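Local structure of putative polyketide synthase (Brevibacillus brevis, 6HP2) at residues 283-288 with 311-316; 198-203 with 222-227; 88-93 with 235-240. The protein probably methylates hydroxyl groups of polyketide intermediates, being the S-adenosylmethionine-dependent O-methyltransferase domain of a trans-AT polyketide synthase that probably takes part in bacillaene biosynthesis. All blocks are in the same frame, centred on the assembly; numbering follows the deposited sequence.

How the interactions relate
Following the chain, residues 88-93 form the loop between helix 70-88 and strand 98-101. Their partner, 235-240, follows 142 residues later, so interaction 3 closes the longest loop. Interaction 2 is nested inside it: strand segment 198-203 meets helix segment 222-227, and strand 233-240 follows that helix. Interaction 1 comes in series after both, joining 283-288 to 311-316. Its strand 284-293 is inserted between 194-203 and 233-240, pairing with both, through Ser285 N to Ile202 O on one side and Leu288 N to Ile239 O on the other. Arg314 O receives Asp240 N. All three contacts thus meet on one half of the central sheet.

Interaction 1 (283-288 with 311-316); sequences WISYCL and SKKRPY
At one border of the Rossmann-like sheet, Lys313 and Tyr316 reach past strand 233-240 to Ser285, Cys287 and Leu288 on strand 284-293. The latter is the seventh strand of the class I methyltransferase fold, inserted antiparallel between strands 5 and 6, and strand 314-315 extends that sheet by one more member. With a strand lying between the two segments, Leu288 CA and Tyr316 CA are still 8.7 Å apart and side chains do all the touching. Lys313 works on one face of the sheet. Extended as far as CD (chi2 -177°), its chain lays CD 4.0 Å from Cys287 SG; the bend at CG-CD (chi3 -82°) then turns the ammonium toward Ser285. Lys313 NZ and Ser285 OG come within 3.2 Å, but the angle is too poor for a hydrogen bond. A water joins them instead, accepting from Lys313 NZ at 2.6 Å and lying 3.1 Å from Ser285 OG, which is also hydrogen-bonded to Asn204 ND2. On the other face, Leu288 brings CD1 up to the edge of the Tyr316 ring, near its plane, 4.0 Å from Tyr316 CD1. The phenol is swung there because CG lies opposite the backbone N (chi1 178°). Contact is confined to one methyl and the CD1-CE1 side of the ring, and the whole interface buries just 151 Å². Tyr316 OH is hydrogen-bonded to Glu82 OE2, fixing the far end of the ring. Pro315 occupies the N-cap position, so Tyr316 starts helix 316-326 directly after the short strand. Helix 70-88 packs against Leu288 and Tyr316 through Val86, and it also bears Arg84, which binds S-adenosyl-L-homocysteine and whose side chain is about 8 Å from that of Leu288; on the inner side, strand 194-203 pairs with 284-293.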
loop_
_atom_site.group_PDB
_atom_site.type_symbol
_atom_site.label_atom_id
_atom_site.label_comp_id
_atom_site.label_asym_id
_atom_site.label_seq_id
_atom_site.Cartn_x
_atom_site.Cartn_y
_atom_site.Cartn_z
ATOM N N TRP A 283 -17.367 7.583 0.811
ATOM C CA TRP A 283 -17.328 7.388 -0.629
ATOM C C TRP A 283 -16.268 6.395 -1.044
ATOM O O TRP A 283 -16.413 5.766 -2.107
ATOM C CB TRP A 283 -17.063 8.700 -1.368
ATOM C CG TRP A 283 -18.180 9.683 -1.175
ATOM C CD1 TRP A 283 -19.463 9.421 -0.807
ATOM C CD2 TRP A 283 -18.061 11.094 -1.285
ATOM N NE1 TRP A 283 -20.170 10.611 -0.674
ATOM C CE2 TRP A 283 -19.323 11.650 -0.992
ATOM C CE3 TRP A 283 -16.991 11.945 -1.606
ATOM C CZ2 TRP A 283 -19.564 13.059 -1.010
ATOM C CZ3 TRP A 283 -17.229 13.343 -1.641
ATOM C CH2 TRP A 283 -18.513 13.875 -1.333
ATOM N N ILE A 284 -15.171 6.320 -0.288
ATOM C CA ILE A 284 -14.125 5.351 -0.567
ATOM C C ILE A 284 -13.792 4.586 0.689
ATOM O O ILE A 284 -14.090 5.012 1.806
ATOM C CB ILE A 284 -12.851 5.999 -1.123
ATOM C CG1 ILE A 284 -12.307 7.014 -0.111
ATOM C CG2 ILE A 284 -13.181 6.663 -2.455
ATOM C CD1 ILE A 284 -11.080 7.854 -0.655
ATOM N N SER A 285 -13.230 3.407 0.470
ATOM C CA SER A 285 -12.718 2.553 1.524
ATOM C C SER A 285 -11.237 2.309 1.276
ATOM O O SER A 285 -10.828 1.958 0.154
ATOM C CB SER A 285 -13.461 1.204 1.587
ATOM O OG SER A 285 -14.806 1.400 1.923
ATOM N N TYR A 286 -10.424 2.409 2.337
ATOM C CA TYR A 286 -8.995 2.174 2.291
ATOM C C TYR A 286 -8.838 0.756 2.790
ATOM O O TYR A 286 -9.136 0.484 3.952
ATOM C CB TYR A 286 -8.341 3.108 3.280
ATOM C CG TYR A 286 -6.848 3.039 3.371
ATOM C CD1 TYR A 286 -6.204 2.084 4.138
ATOM C CD2 TYR A 286 -6.086 3.989 2.762
ATOM C CE1 TYR A 286 -4.827 2.081 4.245
ATOM C CE2 TYR A 286 -4.733 3.979 2.826
ATOM C CZ TYR A 286 -4.105 3.071 3.613
ATOM O OH TYR A 286 -2.733 3.086 3.648
ATOM N N CYS A 287 -8.376 -0.161 1.950
ATOM C CA CYS A 287 -8.301 -1.544 2.386
ATOM C C CYS A 287 -7.003 -2.300 2.115
ATOM O O CYS A 287 -6.235 -1.939 1.225
ATOM C CB CYS A 287 -9.424 -2.338 1.725
ATOM S SG CYS A 287 -11.117 -1.758 1.969
ATOM N N LEU A 288 -6.773 -3.358 2.895
ATOM C CA LEU A 288 -5.613 -4.208 2.703
ATOM C C LEU A 288 -6.111 -5.439 1.917
ATOM O O LEU A 288 -7.025 -6.127 2.368
ATOM C CB LEU A 288 -5.003 -4.666 4.029
ATOM C CG LEU A 288 -4.935 -3.670 5.186
ATOM C CD1 LEU A 288 -4.344 -4.350 6.413
ATOM C CD2 LEU A 288 -4.111 -2.454 4.800
ATOM N N SER A 311 -18.283 -8.503 0.368
ATOM C CA SER A 311 -19.521 -8.258 1.092
ATOM C C SER A 311 -19.304 -8.334 2.594
ATOM O O SER A 311 -20.188 -7.946 3.352
ATOM C CB SER A 311 -20.619 -9.253 0.660
ATOM O OG SER A 311 -20.371 -10.552 1.202
ATOM N N LYS A 312 -18.128 -8.757 3.053
ATOM C CA LYS A 312 -17.876 -8.888 4.500
ATOM C C LYS A 312 -16.393 -8.633 4.760
ATOM O O LYS A 312 -15.623 -9.465 5.217
ATOM C CB LYS A 312 -18.331 -10.254 5.011
ATOM C CG LYS A 312 -17.788 -11.426 4.261
ATOM C CD LYS A 312 -18.447 -12.711 4.771
ATOM C CE LYS A 312 -17.650 -13.943 4.388
ATOM N NZ LYS A 312 -17.600 -14.145 2.918
ATOM N N LYS A 313 -15.957 -7.426 4.453
ATOM C CA LYS A 313 -14.585 -7.029 4.714
ATOM C C LYS A 313 -14.278 -7.123 6.192
ATOM O O LYS A 313 -15.124 -6.834 7.031
ATOM C CB LYS A 313 -14.423 -5.590 4.214
ATOM C CG LYS A 313 -14.671 -5.399 2.784
ATOM C CD LYS A 313 -14.413 -3.939 2.369
ATOM C CE LYS A 313 -15.700 -3.094 2.718
ATOM N NZ LYS A 313 -15.486 -1.629 2.555
ATOM N N ARG A 314 -13.056 -7.551 6.518
ATOM C CA ARG A 314 -12.711 -7.728 7.921
ATOM C C ARG A 314 -12.351 -6.378 8.491
ATOM O O ARG A 314 -11.549 -5.679 7.889
ATOM C CB ARG A 314 -11.529 -8.692 8.096
ATOM C CG ARG A 314 -11.793 -10.076 7.484
ATOM C CD ARG A 314 -10.689 -11.058 7.806
ATOM N NE ARG A 314 -10.554 -11.262 9.244
ATOM C CZ ARG A 314 -9.692 -12.109 9.797
ATOM N NH1 ARG A 314 -8.892 -12.845 9.036
ATOM N NH2 ARG A 314 -9.637 -12.223 11.110
ATOM N N PRO A 315 -12.874 -6.014 9.657
ATOM C CA PRO A 315 -12.384 -4.789 10.332
ATOM C C PRO A 315 -10.921 -4.898 10.732
ATOM O O PRO A 315 -10.456 -5.915 11.270
ATOM C CB PRO A 315 -13.290 -4.634 11.573
ATOM C CG PRO A 315 -14.526 -5.528 11.265
ATOM C CD PRO A 315 -14.012 -6.664 10.367
ATOM N N TYR A 316 -10.120 -3.862 10.479
ATOM C CA TYR A 316 -8.691 -3.887 10.830
ATOM C C TYR A 316 -8.400 -4.216 12.304
ATOM O O TYR A 316 -7.431 -4.915 12.598
ATOM C CB TYR A 316 -8.051 -2.559 10.396
ATOM C CG TYR A 316 -6.590 -2.385 10.725
ATOM C CD1 TYR A 316 -5.609 -2.925 9.909
ATOM C CD2 TYR A 316 -6.191 -1.637 11.823
ATOM C CE1 TYR A 316 -4.271 -2.752 10.192
ATOM C CE2 TYR A 316 -4.853 -1.458 12.115
ATOM C CZ TYR A 316 -3.899 -2.017 11.293
ATOM O OH TYR A 316 -2.564 -1.848 11.568
HETATM O O HOH W 1 -15.667 -0.969 0.040
#

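Interaction 2 (198-203 with 222-227); sequences LIDYIA and QEWIEL
Trp224 projects its CB from helix 222-227 toward strand 198-203, and a chi1 of -91°, well off a staggered value, lays the indole along the strand, past Ile202, Tyr201, Asp200 and Leu198. At the near end of the pyrrole ring, CD1 is 3.9 Å from Ile202 CG1, which approaches obliquely. The next atom, NE1, donates a hydrogen bond to Tyr201 O at 3.0 Å, moderately bent with an N-H...O angle of 145°, and the oxygen sits somewhat out of the indole plane. Here the helix belongs to a beta-alpha-beta crossover: it links parallel strands 194-203 and 233-240, which flank antiparallel strand 284-293, and its axis passes 9.0 Å from that of 198-203. Beyond the pyrrole, CZ2 comes to 4.0 Å from Asp200 CG. CH2 meets Asp200 OD2 at 4.0 Å, the oxygen lying in the ring plane at the edge, with the carboxylate turned 68° from the indole. The other carboxylate oxygen, Asp200 OD1, accepts the Tyr201 N-H through its anti lone pair, which steadies the group. At the far end of the six-membered ring, CZ3 and CH2 both touch Leu198 CD1 at 4.1 Å, while Phe289 and Phe183 pack against the indole from outside the two segments.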
loop_
_atom_site.group_PDB
_atom_site.type_symbol
_atom_site.label_atom_id
_atom_site.label_comp_id
_atom_site.label_asym_id
_atom_site.label_seq_id
_atom_site.Cartn_x
_atom_site.Cartn_y
_atom_site.Cartn_z
ATOM N N LEU A 198 -1.829 -5.768 -1.629
ATOM C CA LEU A 198 -2.129 -4.389 -1.926
ATOM C C LEU A 198 -2.680 -3.653 -0.723
ATOM O O LEU A 198 -3.368 -4.222 0.127
ATOM C CB LEU A 198 -3.162 -4.296 -3.022
ATOM C CG LEU A 198 -2.943 -5.050 -4.274
ATOM C CD1 LEU A 198 -4.228 -4.856 -5.149
ATOM C CD2 LEU A 198 -1.767 -4.579 -5.024
ATOM N N ILE A 199 -2.385 -2.354 -0.692
ATOM C CA ILE A 199 -3.095 -1.389 0.120
ATOM C C ILE A 199 -3.643 -0.403 -0.886
ATOM O O ILE A 199 -2.866 0.265 -1.573
ATOM C CB ILE A 199 -2.218 -0.694 1.172
ATOM C CG1 ILE A 199 -1.643 -1.716 2.171
ATOM C CG2 ILE A 199 -3.026 0.376 1.920
ATOM C CD1 ILE A 199 -0.984 -1.124 3.356
ATOM N N ASP A 200 -4.979 -0.254 -0.929
ATOM C CA ASP A 200 -5.589 0.476 -2.031
ATOM C C ASP A 200 -7.001 0.903 -1.658
ATOM O O ASP A 200 -7.566 0.510 -0.619
ATOM C CB ASP A 200 -5.591 -0.359 -3.302
ATOM C CG ASP A 200 -5.145 0.412 -4.514
ATOM O OD1 ASP A 200 -5.550 1.568 -4.658
ATOM O OD2 ASP A 200 -4.412 -0.189 -5.355
ATOM N N TYR A 201 -7.545 1.751 -2.510
ATOM C CA TYR A 201 -8.907 2.257 -2.338
ATOM C C TYR A 201 -9.979 1.521 -3.139
ATOM O O TYR A 201 -9.768 1.072 -4.275
ATOM C CB TYR A 201 -8.945 3.731 -2.702
ATOM C CG TYR A 201 -8.327 4.641 -1.711
ATOM C CD1 TYR A 201 -8.940 4.863 -0.477
ATOM C CD2 TYR A 201 -7.134 5.354 -1.993
ATOM C CE1 TYR A 201 -8.400 5.742 0.419
ATOM C CE2 TYR A 201 -6.619 6.251 -1.062
ATOM C CZ TYR A 201 -7.224 6.410 0.141
ATOM O OH TYR A 201 -6.720 7.301 1.108
ATOM N N ILE A 202 -11.141 1.408 -2.524
ATOM C CA ILE A 202 -12.362 0.943 -3.184
ATOM C C ILE A 202 -13.384 2.090 -3.163
ATOM O O ILE A 202 -13.625 2.704 -2.106
ATOM C CB ILE A 202 -12.941 -0.284 -2.474
ATOM C CG1 ILE A 202 -11.927 -1.421 -2.443
ATOM C CG2 ILE A 202 -14.280 -0.715 -3.094
ATOM C CD1 ILE A 202 -12.406 -2.582 -1.533
ATOM N N ALA A 203 -14.032 2.339 -4.298
ATOM C CA ALA A 203 -15.050 3.375 -4.354
ATOM C C ALA A 203 -16.391 2.714 -4.028
ATOM O O ALA A 203 -16.736 1.683 -4.615
ATOM C CB ALA A 203 -15.063 4.046 -5.722
ATOM N N GLN A 222 -17.675 -3.399 -7.853
ATOM C CA GLN A 222 -17.907 -4.282 -8.966
ATOM C C GLN A 222 -16.726 -4.293 -9.923
ATOM O O GLN A 222 -16.386 -5.344 -10.480
ATOM C CB GLN A 222 -19.214 -3.878 -9.686
ATOM C CG GLN A 222 -19.600 -4.860 -10.770
ATOM C CD GLN A 222 -19.900 -6.284 -10.225
ATOM O OE1 GLN A 222 -20.401 -6.458 -9.108
ATOM N NE2 GLN A 222 -19.572 -7.300 -11.024
ATOM N N GLU A 223 -16.100 -3.141 -10.145
ATOM C CA GLU A 223 -14.959 -3.093 -11.047
ATOM C C GLU A 223 -13.770 -3.866 -10.467
ATOM O O GLU A 223 -13.019 -4.494 -11.210
ATOM C CB GLU A 223 -14.574 -1.619 -11.368
ATOM C CG GLU A 223 -15.558 -0.909 -12.234
ATOM C CD GLU A 223 -15.236 0.585 -12.422
ATOM O OE1 GLU A 223 -14.660 1.201 -11.505
ATOM O OE2 GLU A 223 -15.561 1.118 -13.492
ATOM N N TRP A 224 -13.577 -3.831 -9.144
ATOM C CA TRP A 224 -12.491 -4.585 -8.532
ATOM C C TRP A 224 -12.714 -6.081 -8.651
ATOM O O TRP A 224 -11.792 -6.840 -8.977
ATOM C CB TRP A 224 -12.373 -4.200 -7.049
ATOM C CG TRP A 224 -11.447 -3.082 -6.769
ATOM C CD1 TRP A 224 -11.757 -1.857 -6.294
ATOM C CD2 TRP A 224 -10.015 -3.147 -6.792
ATOM N NE1 TRP A 224 -10.611 -1.130 -6.059
ATOM C CE2 TRP A 224 -9.527 -1.899 -6.368
ATOM C CE3 TRP A 224 -9.103 -4.144 -7.161
ATOM C CZ2 TRP A 224 -8.160 -1.583 -6.321
ATOM C CZ3 TRP A 224 -7.721 -3.828 -7.100
ATOM C CH2 TRP A 224 -7.284 -2.569 -6.668
ATOM N N ILE A 225 -13.954 -6.512 -8.443
ATOM C CA ILE A 225 -14.315 -7.910 -8.601
ATOM C C ILE A 225 -13.922 -8.412 -9.982
ATOM O O ILE A 225 -13.292 -9.474 -10.140
ATOM C CB ILE A 225 -15.823 -8.076 -8.354
ATOM C CG1 ILE A 225 -16.129 -7.852 -6.873
ATOM C CG2 ILE A 225 -16.340 -9.463 -8.923
ATOM C CD1 ILE A 225 -17.670 -7.782 -6.591
ATOM N N GLU A 226 -14.339 -7.682 -11.000
ATOM C CA GLU A 226 -14.111 -8.067 -12.390
ATOM C C GLU A 226 -12.669 -7.866 -12.852
ATOM O O GLU A 226 -12.154 -8.676 -13.643
ATOM C CB GLU A 226 -15.075 -7.286 -13.270
ATOM C CG GLU A 226 -16.538 -7.709 -13.036
ATOM C CD GLU A 226 -17.564 -6.772 -13.712
ATOM O OE1 GLU A 226 -17.191 -5.816 -14.439
ATOM O OE2 GLU A 226 -18.753 -6.969 -13.436
ATOM N N LEU A 227 -12.030 -6.797 -12.390
ATOM C CA LEU A 227 -10.643 -6.546 -12.748
ATOM C C LEU A 227 -9.755 -7.682 -12.241
ATOM O O LEU A 227 -8.925 -8.221 -12.976
ATOM C CB LEU A 227 -10.182 -5.218 -12.157
ATOM C CG LEU A 227 -8.689 -4.864 -12.268
ATOM C CD1 LEU A 227 -8.327 -4.718 -13.742
ATOM C CD2 LEU A 227 -8.383 -3.584 -11.498
#

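Interaction 3 (88-93 with 235-240); sequences FCKENF and IDEIID
Lys90 folds at CB-CG (chi2 -67°) and turns again before its ammonium, which brings it to Glu237, whose side chain, with CG opposite its backbone N (chi1 -168°), runs out straight beyond CG. They cross at about a right angle, and the tip of the lysine meets one carboxylate oxygen. Lys90 NZ donates to Glu237 OE1 at 2.9 Å, a salt bridge that arrives on the syn side of the oxygen, 20° out of the carboxylate plane. The second oxygen, Glu237 OE2, is 3.7 Å from Lys90 NZ, and a water spans this side: it donates to Glu237 OE2 at 2.6 Å and accepts a weak bond from Lys90 NZ at 3.3 Å. Glu237 OE2 also forms a salt bridge with Arg314 NH1, so the carboxylate is held between two cations, which would probably keep it ionised. Lys90 is the third residue of a type I turn from Phe88 to Glu91, closed by Glu91 N to Phe88 O at 3.2 Å. A classic beta bulge, in which Asp236 and Glu237 lie opposite the single residue Lys290, interrupts strand 233-240 next to the bridge. The bridge thus ties the loop after helix 70-88 to that strand, which lies between strands 284-293 and 314-315, with helix 316-326 packed on Ile239 and Cys89.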
loop_
_atom_site.group_PDB
_atom_site.type_symbol
_atom_site.label_atom_id
_atom_site.label_comp_id
_atom_site.label_asym_id
_atom_site.label_seq_id
_atom_site.Cartn_x
_atom_site.Cartn_y
_atom_site.Cartn_z
ATOM N N PHE A 88 1.388 -8.148 5.876
ATOM C CA PHE A 88 2.344 -9.202 5.600
ATOM C C PHE A 88 2.214 -10.442 6.511
ATOM O O PHE A 88 2.972 -11.412 6.334
ATOM C CB PHE A 88 3.767 -8.654 5.681
ATOM C CG PHE A 88 4.195 -7.801 4.455
ATOM C CD1 PHE A 88 4.615 -8.396 3.288
ATOM C CD2 PHE A 88 4.233 -6.418 4.535
ATOM C CE1 PHE A 88 5.005 -7.680 2.215
ATOM C CE2 PHE A 88 4.620 -5.655 3.460
ATOM C CZ PHE A 88 5.009 -6.284 2.282
ATOM N N CYS A 89 1.319 -10.445 7.482
ATOM C CA CYS A 89 1.463 -11.398 8.594
ATOM C C CYS A 89 0.981 -12.819 8.296
ATOM O O CYS A 89 1.077 -13.687 9.198
ATOM C CB CYS A 89 0.736 -10.894 9.838
ATOM S SG CYS A 89 -1.068 -11.016 9.769
ATOM N N LYS A 90 0.500 -13.094 7.069
ATOM C CA LYS A 90 0.158 -14.456 6.656
ATOM C C LYS A 90 1.209 -15.053 5.718
ATOM O O LYS A 90 1.047 -16.155 5.268
ATOM C CB LYS A 90 -1.215 -14.525 5.943
ATOM C CG LYS A 90 -2.362 -14.042 6.803
ATOM C CD LYS A 90 -2.628 -14.925 7.976
ATOM C CE LYS A 90 -3.833 -14.395 8.824
ATOM N NZ LYS A 90 -5.106 -14.356 8.066
ATOM N N GLU A 91 2.259 -14.332 5.380
ATOM C CA GLU A 91 3.242 -14.789 4.417
ATOM C C GLU A 91 4.340 -15.562 5.120
ATOM O O GLU A 91 4.649 -15.310 6.284
ATOM C CB GLU A 91 3.822 -13.581 3.685
ATOM C CG GLU A 91 2.717 -12.673 3.152
ATOM C CD GLU A 91 1.609 -13.449 2.402
ATOM O OE1 GLU A 91 1.964 -14.264 1.504
ATOM O OE2 GLU A 91 0.382 -13.245 2.729
ATOM N N ASN A 92 4.868 -16.549 4.430
ATOM C CA ASN A 92 6.015 -17.342 4.879
ATOM C C ASN A 92 7.221 -16.870 4.077
ATOM O O ASN A 92 7.374 -17.230 2.893
ATOM C CB ASN A 92 5.773 -18.840 4.678
ATOM C CG ASN A 92 6.942 -19.669 5.108
ATOM O OD1 ASN A 92 8.004 -19.149 5.283
ATOM N ND2 ASN A 92 6.749 -20.976 5.265
ATOM N N PHE A 93 8.065 -16.037 4.703
ATOM C CA PHE A 93 9.181 -15.474 3.951
ATOM C C PHE A 93 10.287 -16.504 3.744
ATOM O O PHE A 93 11.166 -16.303 2.892
ATOM C CB PHE A 93 9.752 -14.249 4.656
ATOM C CG PHE A 93 8.948 -13.042 4.481
ATOM C CD1 PHE A 93 7.820 -12.819 5.257
ATOM C CD2 PHE A 93 9.316 -12.071 3.562
ATOM C CE1 PHE A 93 7.058 -11.684 5.107
ATOM C CE2 PHE A 93 8.531 -10.926 3.423
ATOM C CZ PHE A 93 7.418 -10.734 4.194
ATOM N N ILE A 235 -9.587 -12.861 -4.101
ATOM C CA ILE A 235 -9.355 -12.283 -2.799
ATOM C C ILE A 235 -9.307 -13.385 -1.769
ATOM O O ILE A 235 -10.316 -14.033 -1.508
ATOM C CB ILE A 235 -10.432 -11.258 -2.457
ATOM C CG1 ILE A 235 -10.378 -10.109 -3.440
ATOM C CG2 ILE A 235 -10.260 -10.838 -0.993
ATOM C CD1 ILE A 235 -11.683 -9.235 -3.409
ATOM N N ASP A 236 -8.148 -13.539 -1.118
ATOM C CA ASP A 236 -8.064 -14.465 -0.006
ATOM C C ASP A 236 -8.517 -13.786 1.283
ATOM O O ASP A 236 -9.154 -14.420 2.145
ATOM C CB ASP A 236 -6.618 -14.998 0.115
ATOM C CG ASP A 236 -6.507 -16.125 1.142
ATOM O OD1 ASP A 236 -7.263 -17.105 1.016
ATOM O OD2 ASP A 236 -5.696 -16.002 2.064
ATOM N N GLU A 237 -8.181 -12.502 1.422
ATOM C CA GLU A 237 -8.497 -11.714 2.591
ATOM C C GLU A 237 -8.584 -10.259 2.176
ATOM O O GLU A 237 -7.783 -9.777 1.352
ATOM C CB GLU A 237 -7.426 -11.910 3.673
ATOM C CG GLU A 237 -7.811 -11.346 5.021
ATOM C CD GLU A 237 -6.911 -11.833 6.165
ATOM O OE1 GLU A 237 -6.079 -12.713 5.928
ATOM O OE2 GLU A 237 -7.037 -11.333 7.298
ATOM N N ILE A 238 -9.613 -9.579 2.667
ATOM C CA ILE A 238 -9.786 -8.133 2.439
ATOM C C ILE A 238 -10.102 -7.514 3.793
ATOM O O ILE A 238 -10.987 -7.992 4.512
ATOM C CB ILE A 238 -10.866 -7.819 1.385
ATOM C CG1 ILE A 238 -11.122 -6.321 1.203
ATOM C CG2 ILE A 238 -12.220 -8.545 1.756
ATOM C CD1 ILE A 238 -10.108 -5.636 0.373
ATOM N N ILE A 239 -9.331 -6.493 4.181
ATOM C CA ILE A 239 -9.469 -5.891 5.473
ATOM C C ILE A 239 -9.793 -4.410 5.325
ATOM O O ILE A 239 -9.089 -3.714 4.616
ATOM C CB ILE A 239 -8.153 -6.032 6.246
ATOM C CG1 ILE A 239 -7.853 -7.507 6.535
ATOM C CG2 ILE A 239 -8.212 -5.233 7.522
ATOM C CD1 ILE A 239 -6.427 -7.763 6.969
ATOM N N ASP A 240 -10.817 -3.912 6.013
ATOM C CA ASP A 240 -11.182 -2.509 5.870
ATOM C C ASP A 240 -10.568 -1.656 6.991
ATOM O O ASP A 240 -10.847 -1.889 8.165
ATOM C CB ASP A 240 -12.704 -2.371 5.896
ATOM C CG ASP A 240 -13.164 -0.954 5.623
ATOM O OD1 ASP A 240 -12.303 -0.093 5.353
ATOM O OD2 ASP A 240 -14.385 -0.705 5.675
HETATM O O HOH W 2 -4.593 -11.143 8.092
#